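Local coordinates for luciferase (Lingulodinium polyedrum, PDB 1VPR), which catalyses the oxidation of dinoflagellate luciferin by molecular oxygen with emission of blue light, here represented by the third of its three homologous luciferase domains, at residues G78-P84 with V304-N308; Q112-P116 with R271-I275; W145-E151 with T333-Y339. One frame throughout, in Å; residues are numbered along the deposited sequence.

Contact 1 of 3, residues G78-P84 with V304-N308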
loop_
_atom_site.group_PDB
_atom_site.type_symbol
_atom_site.label_atom_id
_atom_site.label_comp_id
_atom_site.label_asym_id
_atom_site.label_seq_id
_atom_site.Cartn_x
_atom_site.Cartn_y
_atom_site.Cartn_z
ATOM N N GLY A 78 -18.749 -8.776 7.017
ATOM C CA GLY A 78 -19.358 -9.000 5.719
ATOM C C GLY A 78 -19.929 -10.400 5.702
ATOM O O GLY A 78 -19.720 -11.150 6.652
ATOM N N PRO A 79 -20.615 -10.806 4.626
ATOM C CA PRO A 79 -21.208 -12.145 4.546
ATOM C C PRO A 79 -20.285 -13.330 4.755
ATOM O O PRO A 79 -20.730 -14.374 5.237
ATOM C CB PRO A 79 -21.878 -12.152 3.174
ATOM C CG PRO A 79 -21.130 -11.145 2.411
ATOM C CD PRO A 79 -20.863 -10.041 3.396
ATOM N N LEU A 80 -19.009 -13.191 4.406
ATOM C CA LEU A 80 -18.080 -14.304 4.591
ATOM C C LEU A 80 -17.491 -14.338 5.991
ATOM O O LEU A 80 -16.904 -15.341 6.386
ATOM C CB LEU A 80 -16.946 -14.221 3.575
ATOM C CG LEU A 80 -17.335 -14.253 2.098
ATOM C CD1 LEU A 80 -16.055 -13.960 1.264
ATOM C CD2 LEU A 80 -17.965 -15.601 1.732
ATOM N N CYS A 81 -17.627 -13.248 6.739
ATOM C CA CYS A 81 -17.088 -13.188 8.097
ATOM C C CYS A 81 -17.734 -11.977 8.753
ATOM O O CYS A 81 -17.286 -10.835 8.588
ATOM C CB CYS A 81 -15.569 -13.010 8.079
ATOM S SG CYS A 81 -14.851 -12.880 9.756
ATOM N N GLU A 82 -18.797 -12.241 9.500
ATOM C CA GLU A 82 -19.556 -11.177 10.147
ATOM C C GLU A 82 -18.888 -10.607 11.382
ATOM O O GLU A 82 -19.224 -9.499 11.809
ATOM C CB GLU A 82 -20.946 -11.691 10.537
ATOM C CG GLU A 82 -21.787 -12.243 9.374
ATOM C CD GLU A 82 -22.423 -11.150 8.521
ATOM O OE1 GLU A 82 -23.155 -11.500 7.563
ATOM O OE2 GLU A 82 -22.196 -9.946 8.801
ATOM N N ASP A 83 -17.948 -11.353 11.952
ATOM C CA ASP A 83 -17.269 -10.916 13.168
ATOM C C ASP A 83 -15.746 -10.954 13.015
ATOM O O ASP A 83 -15.064 -11.724 13.705
ATOM C CB ASP A 83 -17.696 -11.834 14.314
ATOM C CG ASP A 83 -17.327 -11.284 15.673
ATOM O OD1 ASP A 83 -17.379 -12.074 16.632
ATOM O OD2 ASP A 83 -16.988 -10.084 15.785
ATOM N N PRO A 84 -15.186 -10.126 12.119
ATOM C CA PRO A 84 -13.726 -10.116 11.919
ATOM C C PRO A 84 -12.890 -9.786 13.163
ATOM O O PRO A 84 -11.752 -10.245 13.294
ATOM C CB PRO A 84 -13.528 -9.078 10.795
ATOM C CG PRO A 84 -14.731 -8.149 10.954
ATOM C CD PRO A 84 -15.848 -9.140 11.240
ATOM N N VAL A 304 -8.574 -10.729 6.990
ATOM C CA VAL A 304 -9.523 -11.825 6.847
ATOM C C VAL A 304 -10.538 -11.369 5.784
ATOM O O VAL A 304 -10.938 -10.200 5.748
ATOM C CB VAL A 304 -10.227 -12.177 8.190
ATOM C CG1 VAL A 304 -11.028 -10.968 8.729
ATOM C CG2 VAL A 304 -11.152 -13.368 7.976
ATOM N N LYS A 305 -10.931 -12.271 4.890
ATOM C CA LYS A 305 -11.863 -11.903 3.830
ATOM C C LYS A 305 -13.309 -11.833 4.346
ATOM O O LYS A 305 -13.872 -12.838 4.798
ATOM C CB LYS A 305 -11.761 -12.897 2.674
ATOM C CG LYS A 305 -12.172 -12.267 1.360
ATOM C CD LYS A 305 -12.237 -13.257 0.230
ATOM C CE LYS A 305 -12.460 -12.507 -1.061
ATOM N NZ LYS A 305 -12.460 -13.442 -2.235
ATOM N N VAL A 306 -13.908 -10.646 4.295
ATOM C CA VAL A 306 -15.274 -10.496 4.796
ATOM C C VAL A 306 -16.312 -10.515 3.668
ATOM O O VAL A 306 -17.509 -10.720 3.914
ATOM C CB VAL A 306 -15.409 -9.210 5.676
ATOM C CG1 VAL A 306 -14.472 -9.318 6.917
ATOM C CG2 VAL A 306 -15.056 -7.953 4.868
ATOM N N SER A 307 -15.865 -10.354 2.425
ATOM C CA SER A 307 -16.803 -10.370 1.296
ATOM C C SER A 307 -16.130 -10.586 -0.043
ATOM O O SER A 307 -15.023 -10.127 -0.238
ATOM C CB SER A 307 -17.539 -9.033 1.209
ATOM O OG SER A 307 -18.503 -9.096 0.170
ATOM N N ASN A 308 -16.807 -11.265 -0.973
ATOM C CA ASN A 308 -16.270 -11.450 -2.315
ATOM C C ASN A 308 -16.497 -10.172 -3.149
ATOM O O ASN A 308 -15.981 -10.043 -4.251
ATOM C CB ASN A 308 -16.969 -12.605 -3.032
ATOM C CG ASN A 308 -16.483 -13.957 -2.574
ATOM O OD1 ASN A 308 -15.342 -14.096 -2.120
ATOM N ND2 ASN A 308 -17.337 -14.974 -2.708
#
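G78 lies with its backbone against V306, where a type I beta turn from G78 to C81 packs on the end of strand 297-307 in the antiparallel barrel of this calycin-superfamily domain. A side chain on G78 would run into the V306 carbonyl. P79 places CD at 3.5 Å from the same oxygen, V306 O. L80 makes the hydrogen bond between the segments: its N gives to V306 O at 2.9 Å, from above the carbonyl plane. The L80 side chain crosses N308 at about a right angle and brings CD1 to 3.5 Å from N308 OD1. K305 NZ holds that oxygen, N308 OD1, at 3.0 Å and also bonds H162 O. A methionine in place of K305 has no amine to give, so H162 O and N308 OD1 would lose this donor and the N308 amide beside L80 would probably be freer to turn. C81 has SG anti to its backbone N (chi1 178°), which puts it 4.1 Å from V304 CG2. V306 and S307 form a classic beta bulge facing R164 on strand 163-169. P84 CB meets two valine branches, V304 CG1 at 3.8 Å and V306 CG1 at 4.0 Å.

Contact 2 of 3, residues Q112-P116 with R271-I275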
loop_
_atom_site.group_PDB
_atom_site.type_symbol
_atom_site.label_atom_id
_atom_site.label_comp_id
_atom_site.label_asym_id
_atom_site.label_seq_id
_atom_site.Cartn_x
_atom_site.Cartn_y
_atom_site.Cartn_z
ATOM N N GLN A 112 16.358 -13.969 1.113
ATOM C CA GLN A 112 17.821 -14.148 1.132
ATOM C C GLN A 112 18.450 -13.736 -0.196
ATOM O O GLN A 112 19.662 -13.597 -0.301
ATOM C CB GLN A 112 18.185 -15.599 1.441
ATOM C CG GLN A 112 17.676 -16.075 2.788
ATOM C CD GLN A 112 18.018 -17.522 3.043
ATOM O OE1 GLN A 112 18.953 -17.824 3.782
ATOM N NE2 GLN A 112 17.275 -18.428 2.419
ATOM N N ASP A 113 17.619 -13.554 -1.218
ATOM C CA ASP A 113 18.110 -13.117 -2.516
ATOM C C ASP A 113 18.771 -11.760 -2.311
ATOM O O ASP A 113 18.312 -10.947 -1.487
ATOM C CB ASP A 113 16.943 -12.987 -3.499
ATOM C CG ASP A 113 16.519 -14.325 -4.074
ATOM O OD1 ASP A 113 15.370 -14.447 -4.554
ATOM O OD2 ASP A 113 17.350 -15.263 -4.055
ATOM N N PRO A 114 19.862 -11.489 -3.052
ATOM C CA PRO A 114 20.578 -10.213 -2.933
ATOM C C PRO A 114 19.629 -9.046 -3.239
ATOM O O PRO A 114 19.011 -8.992 -4.311
ATOM C CB PRO A 114 21.695 -10.328 -3.981
ATOM C CG PRO A 114 21.821 -11.781 -4.217
ATOM C CD PRO A 114 20.419 -12.299 -4.148
ATOM N N CYS A 115 19.521 -8.125 -2.295
ATOM C CA CYS A 115 18.641 -6.974 -2.450
ATOM C C CYS A 115 19.372 -5.722 -2.940
ATOM O O CYS A 115 20.378 -5.320 -2.372
ATOM C CB CYS A 115 17.965 -6.672 -1.112
ATOM S SG CYS A 115 16.683 -5.407 -1.223
ATOM N N PRO A 116 18.860 -5.081 -3.999
ATOM C CA PRO A 116 19.494 -3.869 -4.529
ATOM C C PRO A 116 19.291 -2.709 -3.560
ATOM O O PRO A 116 18.416 -2.756 -2.693
ATOM C CB PRO A 116 18.760 -3.644 -5.840
ATOM C CG PRO A 116 17.358 -4.119 -5.495
ATOM C CD PRO A 116 17.621 -5.406 -4.731
ATOM N N ARG A 271 16.007 2.542 -0.341
ATOM C CA ARG A 271 15.776 1.140 0.044
ATOM C C ARG A 271 14.722 0.438 -0.820
ATOM O O ARG A 271 13.729 1.051 -1.214
ATOM C CB ARG A 271 15.351 1.068 1.513
ATOM C CG ARG A 271 16.439 1.443 2.502
ATOM C CD ARG A 271 15.930 1.260 3.928
ATOM N NE ARG A 271 14.818 2.159 4.219
ATOM C CZ ARG A 271 14.071 2.075 5.320
ATOM N NH1 ARG A 271 13.068 2.927 5.529
ATOM N NH2 ARG A 271 14.326 1.124 6.212
ATOM N N CYS A 272 14.950 -0.840 -1.119
ATOM C CA CYS A 272 14.012 -1.635 -1.919
ATOM C C CYS A 272 13.289 -2.590 -0.968
ATOM O O CYS A 272 13.896 -3.548 -0.482
ATOM C CB CYS A 272 14.775 -2.459 -2.978
ATOM S SG CYS A 272 13.725 -3.450 -4.117
ATOM N N PHE A 273 12.017 -2.313 -0.667
ATOM C CA PHE A 273 11.237 -3.190 0.211
ATOM C C PHE A 273 10.724 -4.318 -0.657
ATOM O O PHE A 273 10.188 -4.091 -1.743
ATOM C CB PHE A 273 10.027 -2.450 0.826
ATOM C CG PHE A 273 10.387 -1.457 1.903
ATOM C CD1 PHE A 273 10.937 -0.228 1.576
ATOM C CD2 PHE A 273 10.165 -1.760 3.248
ATOM C CE1 PHE A 273 11.264 0.695 2.557
ATOM C CE2 PHE A 273 10.486 -0.848 4.247
ATOM C CZ PHE A 273 11.040 0.390 3.905
ATOM N N ARG A 274 10.860 -5.547 -0.191
ATOM C CA ARG A 274 10.390 -6.656 -0.991
ATOM C C ARG A 274 9.178 -7.204 -0.284
ATOM O O ARG A 274 9.115 -7.196 0.937
ATOM C CB ARG A 274 11.520 -7.658 -1.178
ATOM C CG ARG A 274 12.585 -7.117 -2.145
ATOM C CD ARG A 274 13.790 -8.060 -2.257
ATOM N NE ARG A 274 14.417 -8.206 -0.953
ATOM C CZ ARG A 274 15.342 -9.113 -0.673
ATOM N NH1 ARG A 274 15.747 -9.949 -1.626
ATOM N NH2 ARG A 274 15.825 -9.204 0.563
ATOM N N ILE A 275 8.210 -7.700 -1.045
ATOM C CA ILE A 275 6.950 -8.075 -0.416
ATOM C C ILE A 275 6.146 -9.142 -1.123
ATOM O O ILE A 275 6.314 -9.361 -2.327
ATOM C CB ILE A 275 6.103 -6.765 -0.304
ATOM C CG1 ILE A 275 4.729 -7.011 0.332
ATOM C CG2 ILE A 275 5.908 -6.152 -1.723
ATOM C CD1 ILE A 275 3.945 -5.697 0.466
HETATM O O HOH W 1 16.305 -9.359 -4.357
HETATM O O HOH W 2 17.687 -1.880 -0.545
#
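R274 reaches from strand 271-282 of the antiparallel barrel to Q112-P116, part of the loop between helices 107-111 and 120-126. Its guanidinium carries the polar part of the contact. The chain bends at chi3 (-61°), and NH1 gives a hydrogen bond to D113 O at 2.8 Å. The donor stands well above the carbonyl plane, and the oxygen is tilted 25° from the guanidinium plane. The D113 carboxylate does not join this bond; its OD2 is held by N109. NH2 of R274 has other partners, E293 in a salt bridge and F111 O in a hydrogen bond. F108 adds a cation-pi contact. These partners hold the group on several sides, and the salt bridge with E293 probably balances its charge.

Packing comes next. C115 CB sits over the centre of one guanidinium face, 3.6 Å from R274 CZ. C115 SG, anti to the backbone N (chi1 -172°), reaches back to the strand and lies 3.9 Å from C272 CB. P116 CG touches C272 SG, also at 3.9 Å. Both P116 and C272 lean on W265 of strand 259-266. The two cysteines are not bonded to each other: C115 SG and C272 SG are 4.6 Å apart.

Two waters add bridges. One gives to P116 O, at a modelled distance short enough to be doubtful, and accepts from C272 N at 3.0 Å. The other accepts a weak bond from R274 NH1 and gives a hydrogen to P114 O, its oxygen 2.7 Å from P114 O.

Contact 3 of 3, residues W145-E151 with T333-Y339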
loop_
_atom_site.group_PDB
_atom_site.type_symbol
_atom_site.label_atom_id
_atom_site.label_comp_id
_atom_site.label_asym_id
_atom_site.label_seq_id
_atom_site.Cartn_x
_atom_site.Cartn_y
_atom_site.Cartn_z
ATOM N N TRP A 145 15.847 -3.978 -10.905
ATOM C CA TRP A 145 14.787 -4.934 -10.583
ATOM C C TRP A 145 15.448 -5.803 -9.503
ATOM O O TRP A 145 16.655 -6.059 -9.573
ATOM C CB TRP A 145 14.440 -5.811 -11.786
ATOM C CG TRP A 145 13.628 -5.105 -12.855
ATOM C CD1 TRP A 145 14.108 -4.441 -13.948
ATOM C CD2 TRP A 145 12.197 -5.007 -12.920
ATOM N NE1 TRP A 145 13.066 -3.942 -14.695
ATOM C CE2 TRP A 145 11.883 -4.271 -14.083
ATOM C CE3 TRP A 145 11.153 -5.469 -12.105
ATOM C CZ2 TRP A 145 10.559 -3.980 -14.459
ATOM C CZ3 TRP A 145 9.830 -5.186 -12.475
ATOM C CH2 TRP A 145 9.544 -4.450 -13.640
ATOM N N PRO A 146 14.692 -6.241 -8.476
ATOM C CA PRO A 146 15.331 -7.071 -7.445
ATOM C C PRO A 146 15.549 -8.517 -7.853
ATOM O O PRO A 146 14.606 -9.213 -8.226
ATOM C CB PRO A 146 14.377 -6.941 -6.258
ATOM C CG PRO A 146 13.027 -6.800 -6.928
ATOM C CD PRO A 146 13.332 -5.828 -8.062
ATOM N N ALA A 147 16.800 -8.970 -7.785
ATOM C CA ALA A 147 17.152 -10.354 -8.118
ATOM C C ALA A 147 16.160 -11.330 -7.489
ATOM O O ALA A 147 15.791 -11.164 -6.324
ATOM C CB ALA A 147 18.577 -10.674 -7.590
ATOM N N GLY A 148 15.739 -12.347 -8.244
ATOM C CA GLY A 148 14.805 -13.329 -7.696
ATOM C C GLY A 148 13.334 -13.011 -7.917
ATOM O O GLY A 148 12.463 -13.790 -7.531
ATOM N N LEU A 149 13.032 -11.868 -8.524
ATOM C CA LEU A 149 11.631 -11.553 -8.779
ATOM C C LEU A 149 11.155 -12.393 -9.956
ATOM O O LEU A 149 11.789 -12.411 -11.005
ATOM C CB LEU A 149 11.452 -10.063 -9.115
ATOM C CG LEU A 149 10.003 -9.616 -9.363
ATOM C CD1 LEU A 149 9.228 -9.651 -8.054
ATOM C CD2 LEU A 149 9.990 -8.205 -9.961
ATOM N N PRO A 150 10.034 -13.113 -9.796
ATOM C CA PRO A 150 9.562 -13.914 -10.924
ATOM C C PRO A 150 9.137 -13.015 -12.068
ATOM O O PRO A 150 8.744 -11.869 -11.849
ATOM C CB PRO A 150 8.387 -14.691 -10.336
ATOM C CG PRO A 150 7.896 -13.780 -9.208
ATOM C CD PRO A 150 9.197 -13.320 -8.601
ATOM N N GLU A 151 9.233 -13.528 -13.293
ATOM C CA GLU A 151 8.840 -12.771 -14.472
ATOM C C GLU A 151 7.335 -12.879 -14.598
ATOM O O GLU A 151 6.721 -13.799 -14.044
ATOM C CB GLU A 151 9.539 -13.315 -15.720
ATOM C CG GLU A 151 11.045 -13.121 -15.627
ATOM C CD GLU A 151 11.803 -13.645 -16.835
ATOM O OE1 GLU A 151 11.230 -14.437 -17.604
ATOM O OE2 GLU A 151 12.979 -13.263 -17.001
ATOM N N THR A 333 18.187 -6.683 -13.386
ATOM C CA THR A 333 18.072 -6.900 -11.953
ATOM C C THR A 333 19.466 -6.503 -11.491
ATOM O O THR A 333 20.320 -6.180 -12.312
ATOM C CB THR A 333 17.869 -8.397 -11.609
ATOM O OG1 THR A 333 19.027 -9.148 -12.027
ATOM C CG2 THR A 333 16.622 -8.955 -12.303
ATOM N N ASN A 334 19.709 -6.537 -10.190
ATOM C CA ASN A 334 21.016 -6.199 -9.673
ATOM C C ASN A 334 22.056 -7.309 -9.937
ATOM O O ASN A 334 23.214 -7.192 -9.551
ATOM C CB ASN A 334 20.906 -5.896 -8.182
ATOM C CG ASN A 334 20.154 -6.962 -7.424
ATOM O OD1 ASN A 334 19.010 -7.297 -7.750
ATOM N ND2 ASN A 334 20.784 -7.500 -6.398
ATOM N N LEU A 335 21.654 -8.390 -10.591
ATOM C CA LEU A 335 22.614 -9.438 -10.910
ATOM C C LEU A 335 22.840 -9.406 -12.421
ATOM O O LEU A 335 23.397 -10.332 -13.009
ATOM C CB LEU A 335 22.100 -10.809 -10.445
ATOM C CG LEU A 335 22.116 -11.045 -8.930
ATOM C CD1 LEU A 335 21.630 -12.444 -8.651
ATOM C CD2 LEU A 335 23.525 -10.872 -8.367
ATOM N N GLY A 336 22.400 -8.314 -13.042
ATOM C CA GLY A 336 22.568 -8.144 -14.476
ATOM C C GLY A 336 21.621 -8.887 -15.409
ATOM O O GLY A 336 21.830 -8.896 -16.625
ATOM N N LYS A 337 20.576 -9.506 -14.872
ATOM C CA LYS A 337 19.639 -10.233 -15.720
ATOM C C LYS A 337 18.480 -9.334 -16.167
ATOM O O LYS A 337 17.838 -8.675 -15.350
ATOM C CB LYS A 337 19.101 -11.447 -14.963
ATOM C CG LYS A 337 18.177 -12.367 -15.769
ATOM C CD LYS A 337 17.648 -13.486 -14.885
ATOM C CE LYS A 337 16.695 -14.388 -15.635
ATOM N NZ LYS A 337 16.328 -15.621 -14.863
ATOM N N PRO A 338 18.194 -9.309 -17.479
ATOM C CA PRO A 338 17.106 -8.486 -18.027
ATOM C C PRO A 338 15.752 -8.907 -17.475
ATOM O O PRO A 338 15.460 -10.098 -17.382
ATOM C CB PRO A 338 17.184 -8.758 -19.536
ATOM C CG PRO A 338 18.629 -9.111 -19.756
ATOM C CD PRO A 338 18.914 -10.008 -18.559
ATOM N N TYR A 339 14.921 -7.943 -17.089
ATOM C CA TYR A 339 13.581 -8.285 -16.612
ATOM C C TYR A 339 12.713 -7.891 -17.794
ATOM O O TYR A 339 12.749 -6.747 -18.232
ATOM C CB TYR A 339 13.205 -7.489 -15.368
ATOM C CG TYR A 339 11.949 -8.025 -14.735
ATOM C CD1 TYR A 339 11.990 -9.099 -13.831
ATOM C CD2 TYR A 339 10.705 -7.505 -15.090
ATOM C CE1 TYR A 339 10.793 -9.638 -13.295
ATOM C CE2 TYR A 339 9.524 -8.025 -14.566
ATOM C CZ TYR A 339 9.570 -9.080 -13.675
ATOM O OH TYR A 339 8.378 -9.538 -13.149
HETATM O O HOH W 3 12.569 -3.897 -17.650
HETATM O O HOH W 4 14.339 -11.399 -15.253
#
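Y339 has CG anti to the backbone N (chi1 -169°) and W145 has CG anti to the carbonyl carbon (chi1 -75°), and these torsions bring the two rings face to face. The six-membered ring of W145 and the Y339 ring stack with centroids 3.9 Å apart and planes at 18°. Y339 CB also stands over the five-membered ring of W145, 3.4 Å from its centroid, in a CH-pi contact. At the far end of the tyrosine, OH gives to P150 O at 2.7 Å, in the carbonyl plane and on a lone pair. L149 CD2 approaches Y339 CE1 at 3.7 Å.

Both segments are loops outside the barrel strands. L149 packs on V253 and F263, and Y339 on V253, which seats the first loop on strands 247-253 and 259-266 and the second on 247-253. A type II beta turn, P146 to L149, meets a type I beta turn, T333 to G336. N334 OD1 accepts from A147 N at 2.8 Å, in the carbonyl plane of the amide. T333 OG1 closes an ST turn by accepting from L335 N at 3.1 Å, and takes the longer bond from K337 N as well. A147 CB touches L335 CD1. One water bridges E151 OE2 and P338 O, giving a hydrogen to each. Another accepts from W145 NE1 at 3.0 Å and gives to Y339 O at 2.9 Å.

Contact 1 stands apart: its centre lies about 33 Å from that of contact 2 and about 37 Å from that of contact 3. It is mostly buried and rests on aliphatic packing and one backbone bond. Contacts 1 and 2 both fix a loop to the ten-stranded sheet, at different strands. Contact 2 is only partly buried and relies on an arginine, cysteine packing and waters. Contact 3 joins two loops, also partly buried, through stacked rings and polar groups of the turns. Contacts 2 and 3 are neighbours, with centres about 11 Å apart. They touch where N334 ND2 probably gives a hydrogen bond to P114 O, and D113 packs against A147 and G148.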